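Local structure of HP0420 homologue (Helicobacter felis, 3LW3) at residues A10-G15 / A28-F33; L16-R21 / A67-L72; N85-I90 / V123-F128; Q94-N99 / G116-I121. The protein is of unknown function but adopts a hotdog fold, and may by its fold act on or bind acyl-thioester-like ligands. All coordinates share one frame; numbering follows the deposited sequence.

Overall arrangement
All four contacts belong to one hotdog fold, an antiparallel sheet wrapped round helix 57-72. Along the chain, interactions 1 and 2 alternate their segments and close before interaction 3 opens. Both segments of interaction 4 fall between those of interaction 3. Interactions 1 and 2, centres about 10 Å apart, touch and fix the N-terminal segment to strand 29-34 and the helix. Interactions 3 and 4, centres also about 10 Å apart, meet where Val123 and Phe124 pair with Gly116 on the neighbouring strand. Interactions 1 and 3 lie on opposite sides of the chain's centre, their centres about 23 Å apart. The second subunit is met at the N-terminal loop (interaction 2) and at edge strand 77-86 (interaction 3).

Interaction 1 of 4, residues A10-G15 / A28-F33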
loop_
_atom_site.group_PDB
_atom_site.type_symbol
_atom_site.label_atom_id
_atom_site.label_comp_id
_atom_site.label_asym_id
_atom_site.label_seq_id
_atom_site.Cartn_x
_atom_site.Cartn_y
_atom_site.Cartn_z
ATOM N N ALA B 10 24.610 14.049 -9.451
ATOM C CA ALA B 10 24.227 13.242 -8.281
ATOM C C ALA B 10 22.834 12.661 -8.490
ATOM O O ALA B 10 21.907 13.418 -8.837
ATOM C CB ALA B 10 24.258 14.099 -7.001
ATOM N N PRO B 11 22.678 11.328 -8.285
ATOM C CA PRO B 11 21.329 10.746 -8.419
ATOM C C PRO B 11 20.409 11.400 -7.390
ATOM O O PRO B 11 20.868 11.675 -6.271
ATOM C CB PRO B 11 21.522 9.257 -8.059
ATOM C CG PRO B 11 23.002 9.034 -7.918
ATOM C CD PRO B 11 23.648 10.376 -7.706
ATOM N N LEU B 12 19.155 11.648 -7.769
ATOM C CA LEU B 12 18.151 12.165 -6.835
ATOM C C LEU B 12 18.103 11.313 -5.552
ATOM O O LEU B 12 17.942 11.822 -4.445
ATOM C CB LEU B 12 16.778 12.217 -7.523
ATOM C CG LEU B 12 15.611 12.602 -6.632
ATOM C CD1 LEU B 12 15.595 14.097 -6.469
ATOM C CD2 LEU B 12 14.301 12.084 -7.261
ATOM N N GLU B 13 18.291 10.004 -5.676
ATOM C CA GLU B 13 18.227 9.143 -4.503
ATOM C C GLU B 13 19.409 9.298 -3.555
ATOM O O GLU B 13 19.359 8.836 -2.433
ATOM C CB GLU B 13 18.094 7.693 -4.918
ATOM C CG GLU B 13 16.764 7.390 -5.518
ATOM C CD GLU B 13 16.657 7.830 -6.975
ATOM O OE1 GLU B 13 17.727 8.105 -7.615
ATOM O OE2 GLU B 13 15.493 7.862 -7.485
ATOM N N GLU B 14 20.478 9.943 -3.997
ATOM C CA GLU B 14 21.647 10.059 -3.145
ATOM C C GLU B 14 21.295 10.466 -1.696
ATOM O O GLU B 14 21.798 9.844 -0.760
ATOM C CB GLU B 14 22.698 11.011 -3.761
ATOM C CG GLU B 14 24.098 10.948 -3.115
ATOM C CD GLU B 14 24.871 9.716 -3.525
ATOM O OE1 GLU B 14 24.853 9.383 -4.733
ATOM O OE2 GLU B 14 25.501 9.081 -2.652
ATOM N N GLY B 15 20.441 11.479 -1.491
ATOM C CA GLY B 15 20.133 11.911 -0.125
ATOM C C GLY B 15 18.910 11.222 0.507
ATOM O O GLY B 15 18.412 11.599 1.593
ATOM N N ALA B 28 6.803 3.313 -7.664
ATOM C CA ALA B 28 6.617 4.632 -8.263
ATOM C C ALA B 28 8.010 5.237 -8.431
ATOM O O ALA B 28 8.954 4.897 -7.721
ATOM C CB ALA B 28 5.756 5.547 -7.368
ATOM N N GLU B 29 8.124 6.133 -9.389
ATOM C CA GLU B 29 9.376 6.873 -9.617
ATOM C C GLU B 29 9.459 8.098 -8.690
ATOM O O GLU B 29 8.506 8.906 -8.629
ATOM C CB GLU B 29 9.496 7.319 -11.078
ATOM C CG GLU B 29 10.747 8.125 -11.324
ATOM C CD GLU B 29 10.783 8.741 -12.722
ATOM O OE1 GLU B 29 9.716 8.886 -13.366
ATOM O OE2 GLU B 29 11.885 9.106 -13.184
ATOM N N LEU B 30 10.589 8.248 -8.005
ATOM C CA LEU B 30 10.772 9.396 -7.142
ATOM C C LEU B 30 11.058 10.590 -8.022
ATOM O O LEU B 30 11.959 10.526 -8.857
ATOM C CB LEU B 30 11.975 9.180 -6.239
ATOM C CG LEU B 30 12.320 10.314 -5.275
ATOM C CD1 LEU B 30 11.170 10.681 -4.319
ATOM C CD2 LEU B 30 13.576 9.905 -4.545
ATOM N N ILE B 31 10.336 11.675 -7.787
ATOM C CA ILE B 31 10.449 12.922 -8.540
ATOM C C ILE B 31 11.167 14.016 -7.736
ATOM O O ILE B 31 12.074 14.695 -8.265
ATOM C CB ILE B 31 9.104 13.432 -8.994
ATOM C CG1 ILE B 31 8.317 12.368 -9.760
ATOM C CG2 ILE B 31 9.294 14.725 -9.773
ATOM C CD1 ILE B 31 9.031 11.908 -10.994
ATOM N N SER B 32 10.807 14.195 -6.466
ATOM C CA SER B 32 11.498 15.173 -5.638
ATOM C C SER B 32 11.194 14.872 -4.172
ATOM O O SER B 32 10.237 14.135 -3.851
ATOM C CB SER B 32 10.960 16.562 -5.941
ATOM O OG SER B 32 9.555 16.598 -5.793
ATOM N N PHE B 33 11.997 15.451 -3.293
ATOM C CA PHE B 33 11.744 15.353 -1.871
ATOM C C PHE B 33 12.547 16.426 -1.171
ATOM O O PHE B 33 13.549 16.927 -1.722
ATOM C CB PHE B 33 12.083 13.984 -1.273
ATOM C CG PHE B 33 13.548 13.637 -1.322
ATOM C CD1 PHE B 33 14.162 13.253 -2.534
ATOM C CD2 PHE B 33 14.336 13.711 -0.169
ATOM C CE1 PHE B 33 15.521 12.920 -2.572
ATOM C CE2 PHE B 33 15.681 13.388 -0.214
ATOM C CZ PHE B 33 16.272 13.002 -1.404
HETATM O O HOH W 1 13.993 9.209 -9.507
#
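Residues Leu12 to Glu14 make a short turn with helical backbone angles, and Leu12 lies 7.4 Å from Ser32, CA to CA, on strand 29-34 of the hotdog sheet. The turn packs on an outermost strand of the sheet within this chain. Inside it, Glu14 N bonds to Pro11 O at 2.9 Å.

Leu12 makes the largest contribution. Its CG stands opposite the backbone N (chi1 174°), and this extends the branches toward the strand. CD2 lies against Leu30, 3.3 Å from Leu30 CG, tighter than usual for two carbons. The same methyl also sits beside the carbonyl oxygen of Leu30. The other methyl, CD1, is turned to Phe33, with CE1 of that ring 4.1 Å away.

Phe33 meets the turn in a second way. The carbonyl oxygen of Leu12 comes in at the ring edge, in the plane of the ring, 3.3 Å from CE1 of Phe33. The backbone of Gly15 packs obliquely near CZ. Ala38 and Asn73 also touch this ring, while Leu30 reaches Cys70 on helix 57-72.

Ile31 and Ser32 both face Thr39 on strand 37-42, forming a classic beta bulge. Glu13 supplies the polar part. Its chain points away at the start but bends at chi2 (79°), which brings the carboxylate back to the strand. Gln24 OE1 takes the N-H of Leu30. Gln24 NE2 donates to Glu13 OE2, which stands 4.0 Å from Leu30 CB.

Interaction 2 of 4, residues L16-R21 / A67-L72; sequences LLVCTR and AALCAL
Val18 and Leu69 cross at about a right angle where the N-terminal loop meets helix 57-72, the central helix of the hotdog fold. The contact is buried and apolar.

The two methyls of Val18 divide the work. CG2 rests on the start of the Leu69 side chain, 3.9 Å from Leu69 CB. CG1 points to the helix backbone and lies 3.8 Å from the carbonyl oxygen of Leu69. It also borders the thiol sulfur of Cys70.

Leu16 reaches the same sulfur from another part of the loop. Its CB leaves at an angle to the helix, but a chi1 of -176° turns the branch away from its own N and in toward the helix. CD1 of Leu16 then stands 3.7 Å from Cys70 SG.

On its far side the helix meets the sheet, with Ala67 on Phe98 and Ala68 on Phe128. The loop therefore packs on a helix that the strands also cover.

Cys19 links this core to the dimer. Its sulfur forms a disulfide with Cys50 of the second subunit, and its backbone N bonds to Glu51 of that subunit. Within the chain, Cys19 SG touches Leu69 CD1 at 3.8 Å.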
loop_
_atom_site.group_PDB
_atom_site.type_symbol
_atom_site.label_atom_id
_atom_site.label_comp_id
_atom_site.label_asym_id
_atom_site.label_seq_id
_atom_site.Cartn_x
_atom_site.Cartn_y
_atom_site.Cartn_z
ATOM N N LEU B 16 18.422 10.190 -0.168
ATOM C CA LEU B 16 17.205 9.516 0.308
ATOM C C LEU B 16 17.611 8.440 1.320
ATOM O O LEU B 16 18.372 7.511 0.992
ATOM C CB LEU B 16 16.453 8.924 -0.863
ATOM C CG LEU B 16 15.138 8.284 -0.452
ATOM C CD1 LEU B 16 14.178 9.387 -0.122
ATOM C CD2 LEU B 16 14.632 7.425 -1.588
ATOM N N LEU B 17 17.135 8.591 2.552
ATOM C CA LEU B 17 17.494 7.724 3.670
ATOM C C LEU B 17 16.539 6.570 3.903
ATOM O O LEU B 17 16.889 5.608 4.593
ATOM C CB LEU B 17 17.563 8.554 4.961
ATOM C CG LEU B 17 18.492 9.781 4.945
ATOM C CD1 LEU B 17 18.736 10.254 6.378
ATOM C CD2 LEU B 17 19.780 9.448 4.219
ATOM N N VAL B 18 15.323 6.660 3.362
ATOM C CA VAL B 18 14.278 5.691 3.663
ATOM C C VAL B 18 14.101 4.669 2.527
ATOM O O VAL B 18 14.403 4.939 1.375
ATOM C CB VAL B 18 12.958 6.452 4.009
ATOM C CG1 VAL B 18 12.405 7.103 2.761
ATOM C CG2 VAL B 18 11.963 5.549 4.739
ATOM N N CYS B 19 13.597 3.488 2.869
ATOM C CA CYS B 19 13.341 2.426 1.900
ATOM C C CYS B 19 14.512 2.149 0.960
ATOM O O CYS B 19 14.375 2.106 -0.255
ATOM C CB CYS B 19 12.048 2.674 1.119
ATOM S SG CYS B 19 10.521 2.397 2.163
ATOM N N THR B 20 15.669 1.910 1.553
ATOM C CA THR B 20 16.827 1.655 0.729
ATOM C C THR B 20 16.711 0.416 -0.172
ATOM O O THR B 20 17.413 0.347 -1.178
ATOM C CB THR B 20 18.138 1.632 1.536
ATOM O OG1 THR B 20 18.159 0.528 2.452
ATOM C CG2 THR B 20 18.303 2.970 2.282
ATOM N N ARG B 21 15.852 -0.542 0.160
ATOM C CA ARG B 21 15.767 -1.756 -0.643
ATOM C C ARG B 21 14.637 -1.687 -1.685
ATOM O O ARG B 21 14.507 -2.592 -2.488
ATOM C CB ARG B 21 15.579 -3.004 0.223
ATOM C CG ARG B 21 16.574 -3.211 1.358
ATOM C CD ARG B 21 17.846 -3.936 0.904
ATOM N NE ARG B 21 17.595 -5.083 0.015
ATOM C CZ ARG B 21 17.505 -6.360 0.407
ATOM N NH1 ARG B 21 17.628 -6.696 1.698
ATOM N NH2 ARG B 21 17.278 -7.311 -0.497
ATOM N N ALA B 67 5.682 7.890 -1.172
ATOM C CA ALA B 67 5.700 9.391 -1.092
ATOM C C ALA B 67 5.741 9.870 0.387
ATOM O O ALA B 67 6.556 10.738 0.766
ATOM C CB ALA B 67 4.485 10.042 -1.756
ATOM N N ALA B 68 4.828 9.309 1.184
ATOM C CA ALA B 68 4.707 9.666 2.614
ATOM C C ALA B 68 6.060 9.470 3.333
ATOM O O ALA B 68 6.545 10.374 3.997
ATOM C CB ALA B 68 3.618 8.839 3.263
ATOM N N LEU B 69 6.682 8.301 3.178
ATOM C CA LEU B 69 7.992 8.021 3.810
ATOM C C LEU B 69 9.057 9.013 3.322
ATOM O O LEU B 69 9.850 9.496 4.115
ATOM C CB LEU B 69 8.400 6.567 3.587
ATOM C CG LEU B 69 7.578 5.595 4.442
ATOM C CD1 LEU B 69 7.612 4.081 3.990
ATOM C CD2 LEU B 69 8.066 5.726 5.891
ATOM N N CYS B 70 9.067 9.329 2.026
ATOM C CA CYS B 70 10.045 10.269 1.488
ATOM C C CYS B 70 9.898 11.716 2.003
ATOM O O CYS B 70 10.892 12.453 2.116
ATOM C CB CYS B 70 10.009 10.261 -0.034
ATOM S SG CYS B 70 10.569 8.743 -0.781
ATOM N N ALA B 71 8.690 12.125 2.336
ATOM C CA ALA B 71 8.461 13.469 2.853
ATOM C C ALA B 71 9.163 13.686 4.199
ATOM O O ALA B 71 9.640 14.793 4.473
ATOM C CB ALA B 71 6.921 13.726 3.032
ATOM N N LEU B 72 9.161 12.647 5.027
ATOM C CA LEU B 72 9.835 12.697 6.334
ATOM C C LEU B 72 11.327 12.317 6.200
ATOM O O LEU B 72 12.198 12.925 6.843
ATOM C CB LEU B 72 9.140 11.771 7.329
ATOM C CG LEU B 72 9.762 11.725 8.712
ATOM C CD1 LEU B 72 9.685 13.120 9.260
ATOM C CD2 LEU B 72 8.969 10.742 9.518
#

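Interaction 3 of 4, residues N85-I90 / V123-F128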
loop_
_atom_site.group_PDB
_atom_site.type_symbol
_atom_site.label_atom_id
_atom_site.label_comp_id
_atom_site.label_asym_id
_atom_site.label_seq_id
_atom_site.Cartn_x
_atom_site.Cartn_y
_atom_site.Cartn_z
ATOM N N ASN B 85 -8.559 7.314 0.811
ATOM C CA ASN B 85 -9.713 7.311 -0.114
ATOM C C ASN B 85 -9.184 7.151 -1.534
ATOM O O ASN B 85 -8.330 7.942 -2.002
ATOM C CB ASN B 85 -10.498 8.619 -0.041
ATOM C CG ASN B 85 -11.098 8.859 1.334
ATOM O OD1 ASN B 85 -11.051 9.979 1.847
ATOM N ND2 ASN B 85 -11.648 7.829 1.935
ATOM N N LEU B 86 -9.649 6.093 -2.185
ATOM C CA LEU B 86 -9.303 5.801 -3.562
ATOM C C LEU B 86 -10.451 6.358 -4.380
ATOM O O LEU B 86 -11.512 5.723 -4.506
ATOM C CB LEU B 86 -9.075 4.299 -3.793
ATOM C CG LEU B 86 -7.819 3.738 -3.104
ATOM C CD1 LEU B 86 -7.885 3.705 -1.619
ATOM C CD2 LEU B 86 -7.463 2.320 -3.600
ATOM N N LEU B 87 -10.294 7.584 -4.879
ATOM C CA LEU B 87 -11.445 8.325 -5.434
ATOM C C LEU B 87 -11.944 7.851 -6.795
ATOM O O LEU B 87 -13.088 8.099 -7.172
ATOM C CB LEU B 87 -11.179 9.836 -5.456
ATOM C CG LEU B 87 -10.803 10.429 -4.098
ATOM C CD1 LEU B 87 -10.479 11.886 -4.189
ATOM C CD2 LEU B 87 -11.984 10.248 -3.177
ATOM N N ALA B 88 -11.076 7.179 -7.540
ATOM C CA ALA B 88 -11.440 6.691 -8.857
ATOM C C ALA B 88 -10.524 5.535 -9.259
ATOM O O ALA B 88 -9.335 5.506 -8.811
ATOM C CB ALA B 88 -11.329 7.816 -9.871
ATOM N N PRO B 89 -11.060 4.604 -10.108
ATOM C CA PRO B 89 -10.246 3.484 -10.591
ATOM C C PRO B 89 -9.219 3.986 -11.594
ATOM O O PRO B 89 -9.522 4.832 -12.411
ATOM C CB PRO B 89 -11.263 2.567 -11.291
ATOM C CG PRO B 89 -12.340 3.468 -11.724
ATOM C CD PRO B 89 -12.456 4.490 -10.582
ATOM N N ILE B 90 -8.023 3.459 -11.533
ATOM C CA ILE B 90 -6.939 3.891 -12.401
ATOM C C ILE B 90 -6.651 2.761 -13.410
ATOM O O ILE B 90 -6.700 1.556 -13.039
ATOM C CB ILE B 90 -5.673 4.226 -11.513
ATOM C CG1 ILE B 90 -5.990 5.274 -10.457
ATOM C CG2 ILE B 90 -4.534 4.704 -12.339
ATOM C CD1 ILE B 90 -6.664 6.484 -10.961
ATOM N N VAL B 123 -7.363 12.210 -7.501
ATOM C CA VAL B 123 -7.966 10.868 -7.621
ATOM C C VAL B 123 -7.636 9.964 -6.408
ATOM O O VAL B 123 -8.099 8.818 -6.312
ATOM C CB VAL B 123 -7.522 10.140 -8.896
ATOM C CG1 VAL B 123 -8.028 10.896 -10.143
ATOM C CG2 VAL B 123 -5.970 10.032 -8.906
ATOM N N PHE B 124 -6.859 10.514 -5.465
ATOM C CA PHE B 124 -6.481 9.797 -4.241
ATOM C C PHE B 124 -6.240 10.818 -3.143
ATOM O O PHE B 124 -5.665 11.890 -3.377
ATOM C CB PHE B 124 -5.191 8.996 -4.489
ATOM C CG PHE B 124 -4.651 8.318 -3.263
ATOM C CD1 PHE B 124 -5.069 7.017 -2.935
ATOM C CD2 PHE B 124 -3.770 8.982 -2.412
ATOM C CE1 PHE B 124 -4.607 6.391 -1.789
ATOM C CE2 PHE B 124 -3.296 8.352 -1.263
ATOM C CZ PHE B 124 -3.694 7.053 -0.970
ATOM N N GLU B 125 -6.643 10.474 -1.928
ATOM C CA GLU B 125 -6.229 11.314 -0.781
ATOM C C GLU B 125 -6.051 10.435 0.466
ATOM O O GLU B 125 -6.824 9.474 0.665
ATOM C CB GLU B 125 -7.223 12.460 -0.567
ATOM C CG GLU B 125 -8.562 12.006 -0.046
ATOM C CD GLU B 125 -9.730 13.026 -0.220
ATOM O OE1 GLU B 125 -9.491 14.238 -0.470
ATOM O OE2 GLU B 125 -10.892 12.585 -0.085
ATOM N N GLY B 126 -5.018 10.703 1.263
ATOM C CA GLY B 126 -4.819 9.924 2.460
ATOM C C GLY B 126 -3.974 10.586 3.508
ATOM O O GLY B 126 -3.186 11.453 3.160
ATOM N N ASP B 127 -4.144 10.171 4.761
ATOM C CA ASP B 127 -3.242 10.545 5.863
ATOM C C ASP B 127 -2.503 9.303 6.372
ATOM O O ASP B 127 -3.133 8.256 6.606
ATOM C CB ASP B 127 -4.016 11.221 7.000
ATOM C CG ASP B 127 -4.575 12.563 6.573
ATOM O OD1 ASP B 127 -3.792 13.386 6.085
ATOM O OD2 ASP B 127 -5.803 12.799 6.648
ATOM N N PHE B 128 -1.189 9.406 6.506
ATOM C CA PHE B 128 -0.344 8.305 6.961
ATOM C C PHE B 128 0.274 8.697 8.302
ATOM O O PHE B 128 0.693 9.835 8.476
ATOM C CB PHE B 128 0.784 8.037 5.959
ATOM C CG PHE B 128 0.275 7.553 4.629
ATOM C CD1 PHE B 128 0.291 6.213 4.327
ATOM C CD2 PHE B 128 -0.304 8.462 3.725
ATOM C CE1 PHE B 128 -0.243 5.761 3.117
ATOM C CE2 PHE B 128 -0.824 8.035 2.525
ATOM C CZ PHE B 128 -0.827 6.673 2.237
HETATM O O HOH W 2 -7.216 6.047 -6.288
#
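Asn85 and Glu125 face each other as an antiparallel hydrogen-bonded pair, joining strand 77-86 to strand 121-132. Asn85 N donates to Glu125 O at 2.8 Å, nearly straight toward the carbonyl (C=O...N 174°). Glu125 N returns a bond to Asn85 O at 3.0 Å, lying in the carbonyl plane. That oxygen also takes a CA-H contact from Phe124.

The ladder runs one pair further, Leu86 with Phe124, a non-hydrogen-bonded pair. Beyond it strand 77-86 ends. Leu87 N reaches Val123 O at 2.9 Å, but stands above the carbonyl plane, 44° out of it. A water donates to the same oxygen at 2.9 Å and weakly to Ala88 O. Val123 and Phe124 both face Gly116, a classic beta bulge.

Asn85 OD1 and Glu125 OE2 are both acceptors and lie 3.2 Å apart, unbonded. The amide and carboxylate planes are 67° apart. The positive charge of Lys122, in a salt bridge with OE1, would probably ease the repulsion between OE2 and Asn85 OD1.

On the other face of the sheet from Asn85 and Glu125, Leu86 CD1 lies obliquely by the Phe124 ring, 4.2 Å from CE1. Asn85 N and O are both taken up by Glu125, while the same residue also lies in an antiparallel beta ladder with a strand of the second subunit, so the sheet runs on across the interface.

Interaction 4 of 4, residues Q94-N99 / G116-I121; sequences QEIYFN and GEFMEI
With chi1 near trans (174°), the Phe118 ring reaches across to Gln94. The chain of Gln94 is extended, and chi3 of -107° turns its amide steeply to one face of that ring. NE2 stands 3.1 Å above the ring plane, over its centre, and the amide and ring planes are 78° apart. Met119 CG covers the opposite face. Glu95 O meets the ring edge in plane, 3.4 Å from Phe118 CD1.

The backbones of strands 96-105 and 109-118 pair as an antiparallel hairpin. Tyr97 N bonds to Glu117 O at 2.9 Å, and Glu117 N to Tyr97 O at 2.8 Å. One step on, Gly116 faces Phe98 closely, CA to CA 4.2 Å, where the bare glycine leaves room for the Phe98 ring. Ile96 CD1 packs on Phe118 CB at 3.8 Å.

A water joins Glu95 O to Met119 N where the strand pairing gives way to a type I' turn, Phe118 to Ile121. Gln94 OE1 takes the backbone N-H of Glu91, so the amide is held from its other end. The nitrogen over the ring is consistent with an N-H...pi interaction, which would tie the hairpin's end to the segment preceding its first strand.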
loop_
_atom_site.group_PDB
_atom_site.type_symbol
_atom_site.label_atom_id
_atom_site.label_comp_id
_atom_site.label_asym_id
_atom_site.label_seq_id
_atom_site.Cartn_x
_atom_site.Cartn_y
_atom_site.Cartn_z
ATOM N N GLN B 94 -2.181 5.698 -17.278
ATOM C CA GLN B 94 -2.424 6.944 -16.553
ATOM C C GLN B 94 -1.235 7.299 -15.665
ATOM O O GLN B 94 -0.883 6.517 -14.803
ATOM C CB GLN B 94 -3.701 6.841 -15.704
ATOM C CG GLN B 94 -5.003 6.728 -16.492
ATOM C CD GLN B 94 -6.212 6.846 -15.568
ATOM O OE1 GLN B 94 -6.905 5.845 -15.294
ATOM N NE2 GLN B 94 -6.474 8.075 -15.063
ATOM N N GLU B 95 -0.685 8.500 -15.816
ATOM C CA GLU B 95 0.347 9.007 -14.894
ATOM C C GLU B 95 -0.288 9.601 -13.647
ATOM O O GLU B 95 -0.993 10.611 -13.734
ATOM C CB GLU B 95 1.140 10.135 -15.549
ATOM C CG GLU B 95 2.012 9.653 -16.640
ATOM C CD GLU B 95 2.968 10.736 -17.111
ATOM O OE1 GLU B 95 2.872 11.922 -16.641
ATOM O OE2 GLU B 95 3.825 10.365 -17.934
ATOM N N ILE B 96 -0.035 8.997 -12.496
ATOM C CA ILE B 96 -0.559 9.556 -11.206
ATOM C C ILE B 96 0.564 10.165 -10.346
ATOM O O ILE B 96 1.484 9.422 -9.949
ATOM C CB ILE B 96 -1.234 8.453 -10.376
ATOM C CG1 ILE B 96 -2.178 7.629 -11.249
ATOM C CG2 ILE B 96 -2.001 9.046 -9.220
ATOM C CD1 ILE B 96 -3.281 8.508 -11.917
ATOM N N TYR B 97 0.506 11.475 -10.085
ATOM C CA TYR B 97 1.497 12.139 -9.201
ATOM C C TYR B 97 1.007 12.145 -7.748
ATOM O O TYR B 97 -0.091 12.648 -7.447
ATOM C CB TYR B 97 1.735 13.572 -9.679
ATOM C CG TYR B 97 2.583 13.612 -10.916
ATOM C CD1 TYR B 97 3.973 13.623 -10.834
ATOM C CD2 TYR B 97 1.982 13.574 -12.171
ATOM C CE1 TYR B 97 4.774 13.646 -11.965
ATOM C CE2 TYR B 97 2.756 13.572 -13.304
ATOM C CZ TYR B 97 4.146 13.631 -13.194
ATOM O OH TYR B 97 4.914 13.628 -14.337
ATOM N N PHE B 98 1.810 11.562 -6.855
ATOM C CA PHE B 98 1.472 11.593 -5.438
ATOM C C PHE B 98 2.336 12.605 -4.723
ATOM O O PHE B 98 3.565 12.465 -4.689
ATOM C CB PHE B 98 1.677 10.230 -4.775
ATOM C CG PHE B 98 0.736 9.158 -5.312
ATOM C CD1 PHE B 98 -0.477 8.875 -4.667
ATOM C CD2 PHE B 98 1.057 8.441 -6.463
ATOM C CE1 PHE B 98 -1.318 7.893 -5.159
ATOM C CE2 PHE B 98 0.154 7.435 -6.955
ATOM C CZ PHE B 98 -0.985 7.168 -6.278
ATOM N N ASN B 99 1.687 13.607 -4.138
ATOM C CA ASN B 99 2.359 14.719 -3.451
ATOM C C ASN B 99 2.114 14.594 -1.944
ATOM O O ASN B 99 0.957 14.691 -1.512
ATOM C CB ASN B 99 1.785 16.041 -3.976
ATOM C CG ASN B 99 1.932 16.182 -5.489
ATOM O OD1 ASN B 99 2.983 15.863 -6.050
ATOM N ND2 ASN B 99 0.861 16.622 -6.168
ATOM N N GLY B 116 -3.117 12.308 -4.534
ATOM C CA GLY B 116 -2.690 11.782 -5.817
ATOM C C GLY B 116 -3.484 12.466 -6.906
ATOM O O GLY B 116 -4.730 12.606 -6.761
ATOM N N GLU B 117 -2.797 12.892 -7.964
ATOM C CA GLU B 117 -3.466 13.608 -9.043
ATOM C C GLU B 117 -3.185 13.036 -10.405
ATOM O O GLU B 117 -2.048 12.663 -10.725
ATOM C CB GLU B 117 -3.061 15.060 -9.071
ATOM C CG GLU B 117 -3.320 15.835 -7.807
ATOM C CD GLU B 117 -2.839 17.268 -7.979
ATOM O OE1 GLU B 117 -1.924 17.546 -8.805
ATOM O OE2 GLU B 117 -3.371 18.136 -7.249
ATOM N N PHE B 118 -4.236 13.051 -11.217
ATOM C CA PHE B 118 -4.152 12.683 -12.621
ATOM C C PHE B 118 -4.503 13.924 -13.416
ATOM O O PHE B 118 -5.617 14.437 -13.250
ATOM C CB PHE B 118 -5.182 11.607 -12.915
ATOM C CG PHE B 118 -5.268 11.247 -14.387
ATOM C CD1 PHE B 118 -4.165 10.743 -15.059
ATOM C CD2 PHE B 118 -6.476 11.406 -15.105
ATOM C CE1 PHE B 118 -4.238 10.381 -16.435
ATOM C CE2 PHE B 118 -6.551 11.078 -16.480
ATOM C CZ PHE B 118 -5.439 10.571 -17.156
ATOM N N MET B 119 -3.572 14.401 -14.257
ATOM C CA MET B 119 -3.794 15.613 -15.051
ATOM C C MET B 119 -4.317 16.754 -14.135
ATOM O O MET B 119 -5.282 17.451 -14.480
ATOM C CB MET B 119 -4.788 15.268 -16.203
ATOM C CG MET B 119 -4.248 14.141 -17.108
ATOM S SD MET B 119 -2.640 14.481 -17.795
ATOM C CE MET B 119 -1.984 12.857 -18.067
ATOM N N GLU B 120 -3.731 16.832 -12.931
ATOM C CA GLU B 120 -4.046 17.851 -11.942
ATOM C C GLU B 120 -5.462 17.710 -11.332
ATOM O O GLU B 120 -5.986 18.662 -10.766
ATOM C CB GLU B 120 -3.794 19.250 -12.536
ATOM C CG GLU B 120 -2.347 19.351 -13.029
ATOM C CD GLU B 120 -1.930 20.693 -13.646
ATOM O OE1 GLU B 120 -1.241 20.669 -14.701
ATOM O OE2 GLU B 120 -2.258 21.753 -13.077
ATOM N N ILE B 121 -6.063 16.523 -11.446
ATOM C CA ILE B 121 -7.356 16.227 -10.836
ATOM C C ILE B 121 -7.145 15.230 -9.717
ATOM O O ILE B 121 -6.507 14.216 -9.936
ATOM C CB ILE B 121 -8.312 15.632 -11.859
ATOM C CG1 ILE B 121 -8.443 16.585 -13.064
ATOM C CG2 ILE B 121 -9.642 15.319 -11.190
ATOM C CD1 ILE B 121 -8.786 15.898 -14.377
HETATM O O HOH W 3 -0.878 13.318 -14.286
HETATM O O HOH W 4 -1.320 17.839 -4.460
#